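Local coordinates for ABC transporter, solute-binding protein (Staphylococcus aureus, PDB 6LKK) that binds glucose 6-phosphate between its two lobes as a solute-binding-protein-fold sensor for a two-component signalling system, at residues L60-Q74 with D84-L96. Residues are numbered along the deposited sequence; the frame is centred on the assembly and turned at random.
Sequences LSETIDHPEDFVPYQ and DYRSNNKYVTSFL
The type I beta turn from Asn89 to Val92, which leads into strand 92-96, is clasped by residues 60-74 in the periplasmic-binding-protein fold. Asn89 uses both ends of its amide. With CG anti to the backbone N (chi1 -175°), the side chain heads for helix 60-63, where Asn89 ND2 donates to Ser61 O (3.1 Å) in a nearly straight bond (169°), the donor standing above the carbonyl plane. A water links the same ND2 to Ile64 O, while Asn89 OD1 turns back to accept Tyr91 N (2.9 Å) in an Asx turn. Asn89 O is gripped from opposite faces of its plane: Val92 N closes the turn from one, and Gln74 NE2 reaches it from the other at 2.8 Å, carried there by a chain that stays stretched past its first torsion. A water joins Gln74 OE1 to Ser87 O, and Ser87 OG accepts Asn89 N in an ST turn. Tyr73 N adds a weak bond to Lys90 O.

Pro67 covers one face of the Tyr91 ring, its C over the face and Pro67 CB touching Tyr91 CE2 (3.6 Å); backbone atoms of Phe70, Val71 and Pro72 come in obliquely. Phe70 CB meets Tyr91 CD1, and the Pro72 ring runs alongside Tyr91 in the same direction, Pro72 CG lying 3.7 Å from Tyr91 CE1. Deeper in, Val92 CG2 packs on Leu60 CB (3.8 Å) and Ile64 CD1. Phe70 carries this apolar layer on to Leu40 and Ala219, and Leu60 itself comes close to Thr36 and Gly58 of the glucose 6-phosphate site. Thr93 OG1 is held by Asp75 N and by a water shared with Tyr73 O. With bonds at both ND2 and OD1, the Asn89 amide is probably held against rotation, and the turn is tied to both ends of 60-74 through direct, uncharged hydrogen bonds.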
ATOM      1  N   LEU A  60       4.124   3.544  -6.453  1.00 18.12           N
ATOM      2  CA  LEU A  60       5.099   4.485  -6.988  1.00 18.61           C
ATOM      3  C   LEU A  60       4.919   4.717  -8.481  1.00 22.10           C
ATOM      4  O   LEU A  60       5.156   5.828  -8.964  1.00 24.09           O
ATOM      5  CB  LEU A  60       6.512   3.982  -6.701  1.00 19.56           C
ATOM      6  CG  LEU A  60       6.881   3.799  -5.229  1.00 19.97           C
ATOM      7  CD1 LEU A  60       8.324   3.346  -5.105  1.00 20.49           C
ATOM      8  CD2 LEU A  60       6.655   5.077  -4.440  1.00 23.75           C
ATOM      9  N   SER A  61       4.516   3.692  -9.233  1.00 20.99           N
ATOM     10  CA  SER A  61       4.377   3.857 -10.675  1.00 20.29           C
ATOM     11  C   SER A  61       3.378   4.947 -11.034  1.00 24.38           C
ATOM     12  O   SER A  61       3.410   5.452 -12.163  1.00 24.46           O
ATOM     13  CB  SER A  61       3.950   2.539 -11.317  1.00 21.73           C
ATOM     14  OG  SER A  61       2.659   2.156 -10.875  1.00 22.84           O
ATOM     15  N   GLU A  62       2.504   5.332 -10.101  1.00 24.49           N
ATOM     16  CA  GLU A  62       1.420   6.255 -10.393  1.00 25.51           C
ATOM     17  C   GLU A  62       1.416   7.524  -9.551  1.00 30.68           C
ATOM     18  O   GLU A  62       0.647   8.439  -9.865  1.00 34.58           O
ATOM     19  CB  GLU A  62       0.069   5.542 -10.215  1.00 27.81           C
ATOM     20  CG  GLU A  62      -0.130   4.380 -11.176  1.00 29.84           C
ATOM     21  CD  GLU A  62      -1.401   3.596 -10.905  1.00 36.79           C
ATOM     22  OE1 GLU A  62      -2.120   3.934  -9.941  1.00 34.63           O
ATOM     23  OE2 GLU A  62      -1.679   2.639 -11.661  1.00 34.89           O
ATOM     24  N   THR A  63       2.241   7.623  -8.501  1.00 24.12           N
ATOM     25  CA  THR A  63       2.176   8.778  -7.610  1.00 27.31           C
ATOM     26  C   THR A  63       3.549   9.375  -7.309  1.00 30.21           C
ATOM     27  O   THR A  63       3.703  10.065  -6.296  1.00 33.16           O
ATOM     28  CB  THR A  63       1.468   8.416  -6.300  1.00 34.47           C
ATOM     29  OG1 THR A  63       2.173   7.358  -5.637  1.00 30.90           O
ATOM     30  CG2 THR A  63       0.031   7.984  -6.568  1.00 32.91           C
ATOM     31  N   ILE A  64       4.544   9.140  -8.159  1.00 29.08           N
ATOM     32  CA  ILE A  64       5.813   9.856  -8.077  1.00 28.69           C
ATOM     33  C   ILE A  64       5.647  11.153  -8.861  1.00 32.65           C
ATOM     34  O   ILE A  64       5.606  11.143 -10.093  1.00 31.72           O
ATOM     35  CB  ILE A  64       6.980   9.018  -8.612  1.00 29.85           C
ATOM     36  CG1 ILE A  64       7.290   7.873  -7.642  1.00 28.20           C
ATOM     37  CG2 ILE A  64       8.220   9.895  -8.828  1.00 29.73           C
ATOM     38  CD1 ILE A  64       8.460   6.988  -8.049  1.00 29.06           C
ATOM     39  N   ASP A  65       5.550  12.273  -8.142  1.00 35.49           N
ATOM     40  CA  ASP A  65       5.346  13.567  -8.779  1.00 36.47           C
ATOM     41  C   ASP A  65       6.647  14.209  -9.242  1.00 39.30           C
ATOM     42  O   ASP A  65       6.607  15.120 -10.078  1.00 37.74           O
ATOM     43  CB  ASP A  65       4.627  14.517  -7.817  1.00 36.51           C
ATOM     44  CG  ASP A  65       3.200  14.087  -7.530  1.00 46.26           C
ATOM     45  OD1 ASP A  65       2.552  13.515  -8.431  1.00 46.78           O
ATOM     46  OD2 ASP A  65       2.726  14.325  -6.399  1.00 51.79           O
ATOM     47  N   HIS A  66       7.793  13.762  -8.723  1.00 34.88           N
ATOM     48  CA  HIS A  66       9.098  14.335  -9.049  1.00 34.26           C
ATOM     49  C   HIS A  66       9.995  13.221  -9.585  1.00 33.59           C
ATOM     50  O   HIS A  66      10.893  12.740  -8.879  1.00 34.01           O
ATOM     51  CB  HIS A  66       9.729  15.005  -7.832  1.00 34.78           C
ATOM     52  CG  HIS A  66       8.815  15.959  -7.129  1.00 39.04           C
ATOM     53  ND1 HIS A  66       8.452  17.176  -7.666  1.00 40.98           N
ATOM     54  CD2 HIS A  66       8.188  15.875  -5.931  1.00 41.28           C
ATOM     55  CE1 HIS A  66       7.642  17.799  -6.830  1.00 42.07           C
ATOM     56  NE2 HIS A  66       7.465  17.031  -5.769  1.00 46.07           N
ATOM     57  N   PRO A  67       9.778  12.790 -10.830  1.00 34.95           N
ATOM     58  CA  PRO A  67      10.638  11.736 -11.396  1.00 36.46           C
ATOM     59  C   PRO A  67      12.111  12.098 -11.417  1.00 35.25           C
ATOM     60  O   PRO A  67      12.955  11.193 -11.436  1.00 34.60           O
ATOM     61  CB  PRO A  67      10.084  11.551 -12.818  1.00 37.85           C
ATOM     62  CG  PRO A  67       9.236  12.757 -13.084  1.00 39.94           C
ATOM     63  CD  PRO A  67       8.709  13.192 -11.758  1.00 37.79           C
ATOM     64  N   GLU A  68      12.454  13.389 -11.415  1.00 35.99           N
ATOM     65  CA  GLU A  68      13.856  13.791 -11.395  1.00 35.78           C
ATOM     66  C   GLU A  68      14.576  13.323 -10.138  1.00 33.62           C
ATOM     67  O   GLU A  68      15.811  13.310 -10.111  1.00 32.08           O
ATOM     68  CB  GLU A  68      13.971  15.313 -11.522  1.00 39.98           C
ATOM     69  CG  GLU A  68      13.262  16.107 -10.423  1.00 42.98           C
ATOM     70  CD  GLU A  68      11.831  16.471 -10.783  1.00 45.82           C
ATOM     71  OE1 GLU A  68      11.223  15.769 -11.618  1.00 41.86           O
ATOM     72  OE2 GLU A  68      11.316  17.466 -10.230  1.00 48.47           O
ATOM     73  N   ASP A  69      13.836  12.945  -9.096  1.00 30.15           N
ATOM     74  CA  ASP A  69      14.435  12.474  -7.855  1.00 28.69           C
ATOM     75  C   ASP A  69      14.800  10.997  -7.891  1.00 22.54           C
ATOM     76  O   ASP A  69      15.258  10.468  -6.872  1.00 25.01           O
ATOM     77  CB  ASP A  69      13.483  12.730  -6.686  1.00 28.56           C
ATOM     78  CG  ASP A  69      13.293  14.206  -6.404  1.00 34.75           C
ATOM     79  OD1 ASP A  69      14.165  15.007  -6.801  1.00 34.71           O
ATOM     80  OD2 ASP A  69      12.272  14.562  -5.779  1.00 31.59           O
ATOM     81  N   PHE A  70      14.621  10.325  -9.023  1.00 24.64           N
ATOM     82  CA  PHE A  70      14.846   8.892  -9.119  1.00 23.63           C
ATOM     83  C   PHE A  70      15.646   8.575 -10.372  1.00 26.96           C
ATOM     84  O   PHE A  70      15.751   9.389 -11.294  1.00 28.05           O
ATOM     85  CB  PHE A  70      13.516   8.127  -9.122  1.00 24.67           C
ATOM     86  CG  PHE A  70      12.719   8.311  -7.866  1.00 21.06           C
ATOM     87  CD1 PHE A  70      11.851   9.381  -7.729  1.00 25.03           C
ATOM     88  CD2 PHE A  70      12.852   7.424  -6.814  1.00 21.09           C
ATOM     89  CE1 PHE A  70      11.125   9.558  -6.565  1.00 20.63           C
ATOM     90  CE2 PHE A  70      12.130   7.595  -5.650  1.00 25.83           C
ATOM     91  CZ  PHE A  70      11.266   8.661  -5.527  1.00 25.23           C
ATOM     92  N   VAL A  71      16.213   7.379 -10.389  1.00 24.62           N
ATOM     93  CA  VAL A  71      17.055   6.904 -11.484  1.00 24.67           C
ATOM     94  C   VAL A  71      16.237   5.959 -12.346  1.00 28.33           C
ATOM     95  O   VAL A  71      15.573   5.060 -11.795  1.00 25.71           O
ATOM     96  CB  VAL A  71      18.321   6.204 -10.956  1.00 24.65           C
ATOM     97  CG1 VAL A  71      19.173   5.683 -12.109  1.00 28.96           C
ATOM     98  CG2 VAL A  71      19.126   7.148 -10.074  1.00 29.88           C
ATOM     99  N   PRO A  72      16.237   6.099 -13.671  1.00 21.40           N
ATOM    100  CA  PRO A  72      15.519   5.140 -14.521  1.00 22.83           C
ATOM    101  C   PRO A  72      16.147   3.758 -14.409  1.00 23.59           C
ATOM    102  O   PRO A  72      17.292   3.550 -14.815  1.00 25.92           O
ATOM    103  CB  PRO A  72      15.667   5.718 -15.933  1.00 25.16           C
ATOM    104  CG  PRO A  72      16.081   7.133 -15.743  1.00 29.33           C
ATOM    105  CD  PRO A  72      16.867   7.165 -14.477  1.00 24.31           C
ATOM    106  N   TYR A  73      15.390   2.814 -13.855  1.00 20.71           N
ATOM    107  CA  TYR A  73      15.893   1.465 -13.649  1.00 20.11           C
ATOM    108  C   TYR A  73      14.753   0.511 -13.336  1.00 21.12           C
ATOM    109  O   TYR A  73      13.868   0.829 -12.535  1.00 20.57           O
ATOM    110  CB  TYR A  73      16.918   1.441 -12.514  1.00 20.81           C
ATOM    111  CG  TYR A  73      17.498   0.072 -12.246  1.00 20.88           C
ATOM    112  CD1 TYR A  73      18.500  -0.448 -13.055  1.00 23.02           C
ATOM    113  CD2 TYR A  73      17.046  -0.702 -11.186  1.00 21.49           C
ATOM    114  CE1 TYR A  73      19.036  -1.697 -12.816  1.00 21.73           C
ATOM    115  CE2 TYR A  73      17.578  -1.955 -10.937  1.00 18.75           C
ATOM    116  CZ  TYR A  73      18.574  -2.446 -11.756  1.00 18.74           C
ATOM    117  OH  TYR A  73      19.114  -3.691 -11.522  1.00 18.95           O
ATOM    118  N   GLN A  74      14.758  -0.650 -13.978  1.00 18.25           N
ATOM    119  CA  GLN A  74      13.888  -1.751 -13.605  1.00 17.82           C
ATOM    120  C   GLN A  74      14.722  -3.017 -13.529  1.00 20.05           C
ATOM    121  O   GLN A  74      15.592  -3.247 -14.375  1.00 19.65           O
ATOM    122  CB  GLN A  74      12.741  -1.943 -14.596  1.00 19.41           C
ATOM    123  CG  GLN A  74      11.735  -0.812 -14.603  1.00 18.44           C
ATOM    124  CD  GLN A  74      10.539  -1.112 -15.484  1.00 20.32           C
ATOM    125  OE1 GLN A  74      10.508  -2.127 -16.182  1.00 27.05           O
ATOM    126  NE2 GLN A  74       9.544  -0.235 -15.453  1.00 23.10           N
ATOM    127  N   ASP A  84      -0.172  -8.738 -15.846  1.00 21.27           N
ATOM    128  CA  ASP A  84      -1.088  -7.613 -15.709  1.00 24.41           C
ATOM    129  C   ASP A  84      -0.560  -6.498 -14.815  1.00 20.75           C
ATOM    130  O   ASP A  84      -1.139  -5.407 -14.819  1.00 23.94           O
ATOM    131  CB  ASP A  84      -2.432  -8.092 -15.153  1.00 22.50           C
ATOM    132  CG  ASP A  84      -3.178  -8.989 -16.118  1.00 34.33           C
ATOM    133  OD1 ASP A  84      -2.968  -8.855 -17.341  1.00 33.41           O
ATOM    134  OD2 ASP A  84      -3.980  -9.826 -15.652  1.00 46.48           O
ATOM    135  N   TYR A  85       0.512  -6.732 -14.053  1.00 20.38           N
ATOM    136  CA  TYR A  85       0.909  -5.805 -12.998  1.00 18.15           C
ATOM    137  C   TYR A  85       2.352  -5.332 -13.133  1.00 20.33           C
ATOM    138  O   TYR A  85       2.935  -4.853 -12.158  1.00 20.11           O
ATOM    139  CB  TYR A  85       0.684  -6.453 -11.631  1.00 18.80           C
ATOM    140  CG  TYR A  85      -0.731  -6.943 -11.455  1.00 18.85           C
ATOM    141  CD1 TYR A  85      -1.790  -6.051 -11.420  1.00 18.46           C
ATOM    142  CD2 TYR A  85      -1.010  -8.298 -11.330  1.00 19.94           C
ATOM    143  CE1 TYR A  85      -3.085  -6.487 -11.265  1.00 20.36           C
ATOM    144  CE2 TYR A  85      -2.308  -8.746 -11.172  1.00 23.58           C
ATOM    145  CZ  TYR A  85      -3.340  -7.833 -11.141  1.00 23.97           C
ATOM    146  OH  TYR A  85      -4.637  -8.265 -10.985  1.00 27.57           O
ATOM    147  N   ARG A  86       2.935  -5.432 -14.321  1.00 20.16           N
ATOM    148  CA  ARG A  86       4.271  -4.895 -14.533  1.00 21.93           C
ATOM    149  C   ARG A  86       4.227  -3.376 -14.617  1.00 22.63           C
ATOM    150  O   ARG A  86       3.323  -2.794 -15.225  1.00 24.12           O
ATOM    151  CB  ARG A  86       4.880  -5.478 -15.804  1.00 22.39           C
ATOM    152  CG  ARG A  86       5.143  -6.958 -15.704  1.00 24.04           C
ATOM    153  CD  ARG A  86       5.552  -7.551 -17.028  1.00 30.37           C
ATOM    154  NE  ARG A  86       5.602  -9.005 -16.953  1.00 30.22           N
ATOM    155  CZ  ARG A  86       6.189  -9.784 -17.854  1.00 29.28           C
ATOM    156  NH1 ARG A  86       6.791  -9.249 -18.909  1.00 34.90           N
ATOM    157  NH2 ARG A  86       6.179 -11.099 -17.696  1.00 32.30           N
ATOM    158  N   SER A  87       5.210  -2.733 -13.998  1.00 19.37           N
ATOM    159  CA  SER A  87       5.270  -1.280 -13.996  1.00 21.40           C
ATOM    160  C   SER A  87       5.408  -0.748 -15.415  1.00 21.37           C
ATOM    161  O   SER A  87       6.211  -1.251 -16.204  1.00 23.14           O
ATOM    162  CB  SER A  87       6.447  -0.805 -13.147  1.00 21.21           C
ATOM    163  OG  SER A  87       6.673   0.579 -13.330  1.00 22.49           O
ATOM    164  N   ASN A  88       4.613   0.274 -15.737  1.00 26.41           N
ATOM    165  CA  ASN A  88       4.782   1.048 -16.959  1.00 30.63           C
ATOM    166  C   ASN A  88       5.570   2.327 -16.709  1.00 28.49           C
ATOM    167  O   ASN A  88       5.539   3.247 -17.535  1.00 29.22           O
ATOM    168  CB  ASN A  88       3.420   1.368 -17.577  1.00 33.73           C
ATOM    169  CG  ASN A  88       2.619   2.367 -16.758  1.00 39.79           C
ATOM    170  OD1 ASN A  88       2.977   2.696 -15.627  1.00 42.43           O
ATOM    171  ND2 ASN A  88       1.520   2.847 -17.329  1.00 41.86           N
ATOM    172  N   ASN A  89       6.279   2.392 -15.585  1.00 23.06           N
ATOM    173  CA  ASN A  89       7.029   3.566 -15.158  1.00 20.64           C
ATOM    174  C   ASN A  89       8.500   3.184 -15.122  1.00 24.03           C
ATOM    175  O   ASN A  89       8.889   2.277 -14.377  1.00 21.55           O
ATOM    176  CB  ASN A  89       6.539   4.035 -13.784  1.00 22.55           C
ATOM    177  CG  ASN A  89       7.199   5.317 -13.323  1.00 23.09           C
ATOM    178  OD1 ASN A  89       8.410   5.491 -13.444  1.00 23.70           O
ATOM    179  ND2 ASN A  89       6.400   6.221 -12.767  1.00 25.60           N
ATOM    180  N   LYS A  90       9.317   3.866 -15.929  1.00 21.99           N
ATOM    181  CA  LYS A  90      10.708   3.458 -16.101  1.00 23.04           C
ATOM    182  C   LYS A  90      11.536   3.605 -14.831  1.00 20.14           C
ATOM    183  O   LYS A  90      12.667   3.108 -14.795  1.00 21.62           O
ATOM    184  CB  LYS A  90      11.356   4.255 -17.240  1.00 24.71           C
ATOM    185  CG  LYS A  90      11.491   5.752 -16.993  1.00 24.70           C
ATOM    186  CD  LYS A  90      12.210   6.428 -18.157  1.00 26.83           C
ATOM    187  CE  LYS A  90      12.355   7.926 -17.945  1.00 42.05           C
ATOM    188  NZ  LYS A  90      11.042   8.628 -17.977  1.00 60.28           N
ATOM    189  N   TYR A  91      11.011   4.263 -13.798  1.00 19.48           N
ATOM    190  CA  TYR A  91      11.716   4.410 -12.534  1.00 20.22           C
ATOM    191  C   TYR A  91      11.338   3.349 -11.510  1.00 18.94           C
ATOM    192  O   TYR A  91      11.968   3.290 -10.446  1.00 20.69           O
ATOM    193  CB  TYR A  91      11.437   5.791 -11.925  1.00 21.81           C
ATOM    194  CG  TYR A  91      11.818   6.951 -12.812  1.00 23.10           C
ATOM    195  CD1 TYR A  91      13.099   7.484 -12.777  1.00 28.47           C
ATOM    196  CD2 TYR A  91      10.896   7.518 -13.679  1.00 27.08           C
ATOM    197  CE1 TYR A  91      13.451   8.546 -13.585  1.00 24.97           C
ATOM    198  CE2 TYR A  91      11.239   8.582 -14.492  1.00 25.81           C
ATOM    199  CZ  TYR A  91      12.517   9.090 -14.438  1.00 29.54           C
ATOM    200  OH  TYR A  91      12.863  10.150 -15.245  1.00 35.35           O
ATOM    201  N   VAL A  92      10.341   2.515 -11.794  1.00 19.00           N
ATOM    202  CA  VAL A  92       9.709   1.683 -10.778  1.00 19.53           C
ATOM    203  C   VAL A  92       9.695   0.230 -11.236  1.00 18.06           C
ATOM    204  O   VAL A  92       9.305  -0.069 -12.371  1.00 18.27           O
ATOM    205  CB  VAL A  92       8.277   2.161 -10.474  1.00 17.92           C
ATOM    206  CG1 VAL A  92       7.619   1.268  -9.428  1.00 20.53           C
ATOM    207  CG2 VAL A  92       8.292   3.607 -10.002  1.00 18.68           C
ATOM    208  N   THR A  93      10.112  -0.665 -10.342  1.00 18.61           N
ATOM    209  CA  THR A  93       9.915  -2.100 -10.489  1.00 17.59           C
ATOM    210  C   THR A  93       8.771  -2.521  -9.578  1.00 16.43           C
ATOM    211  O   THR A  93       8.767  -2.187  -8.390  1.00 17.77           O
ATOM    212  CB  THR A  93      11.185  -2.871 -10.117  1.00 18.03           C
ATOM    213  OG1 THR A  93      12.276  -2.445 -10.940  1.00 18.09           O
ATOM    214  CG2 THR A  93      10.985  -4.378 -10.278  1.00 17.45           C
ATOM    215  N   SER A  94       7.803  -3.248 -10.126  1.00 15.44           N
ATOM    216  CA  SER A  94       6.718  -3.751  -9.294  1.00 17.69           C
ATOM    217  C   SER A  94       7.262  -4.744  -8.274  1.00 16.95           C
ATOM    218  O   SER A  94       8.184  -5.513  -8.563  1.00 16.17           O
ATOM    219  CB  SER A  94       5.641  -4.399 -10.158  1.00 17.84           C
ATOM    220  OG  SER A  94       5.017  -3.426 -10.979  1.00 17.93           O
ATOM    221  N   PHE A  95       6.679  -4.719  -7.070  1.00 16.61           N
ATOM    222  CA  PHE A  95       7.217  -5.449  -5.927  1.00 16.84           C
ATOM    223  C   PHE A  95       6.190  -6.376  -5.285  1.00 15.79           C
ATOM    224  O   PHE A  95       6.475  -7.557  -5.066  1.00 17.29           O
ATOM    225  CB  PHE A  95       7.749  -4.452  -4.894  1.00 17.28           C
ATOM    226  CG  PHE A  95       8.105  -5.071  -3.570  1.00 15.56           C
ATOM    227  CD1 PHE A  95       8.987  -6.137  -3.501  1.00 16.67           C
ATOM    228  CD2 PHE A  95       7.568  -4.572  -2.391  1.00 17.70           C
ATOM    229  CE1 PHE A  95       9.318  -6.703  -2.289  1.00 16.59           C
ATOM    230  CE2 PHE A  95       7.895  -5.134  -1.174  1.00 17.93           C
ATOM    231  CZ  PHE A  95       8.774  -6.199  -1.121  1.00 16.62           C
ATOM    232  N   LEU A  96       5.005  -5.856  -4.965  1.00 15.94           N
ATOM    233  CA  LEU A  96       3.967  -6.643  -4.312  1.00 16.75           C
ATOM    234  C   LEU A  96       2.603  -6.150  -4.769  1.00 17.03           C
ATOM    235  O   LEU A  96       2.452  -5.014  -5.223  1.00 17.65           O
ATOM    236  CB  LEU A  96       4.045  -6.553  -2.782  1.00 17.45           C
ATOM    237  CG  LEU A  96       5.141  -7.303  -2.023  1.00 17.34           C
ATOM    238  CD1 LEU A  96       4.974  -7.037  -0.535  1.00 22.10           C
ATOM    239  CD2 LEU A  96       5.117  -8.802  -2.303  1.00 17.55           C
TER
HETATM  240  O   HOH W   1       6.619   9.228 -12.071  1.00 35.71           O
HETATM  241  O   HOH W   2      14.639   3.150 -10.148  1.00 22.73           O
HETATM  242  O   HOH W   3      13.373  -0.106  -9.900  1.00 19.23           O
HETATM  243  O   HOH W   4       7.973  -3.405 -15.607  1.00 24.18           O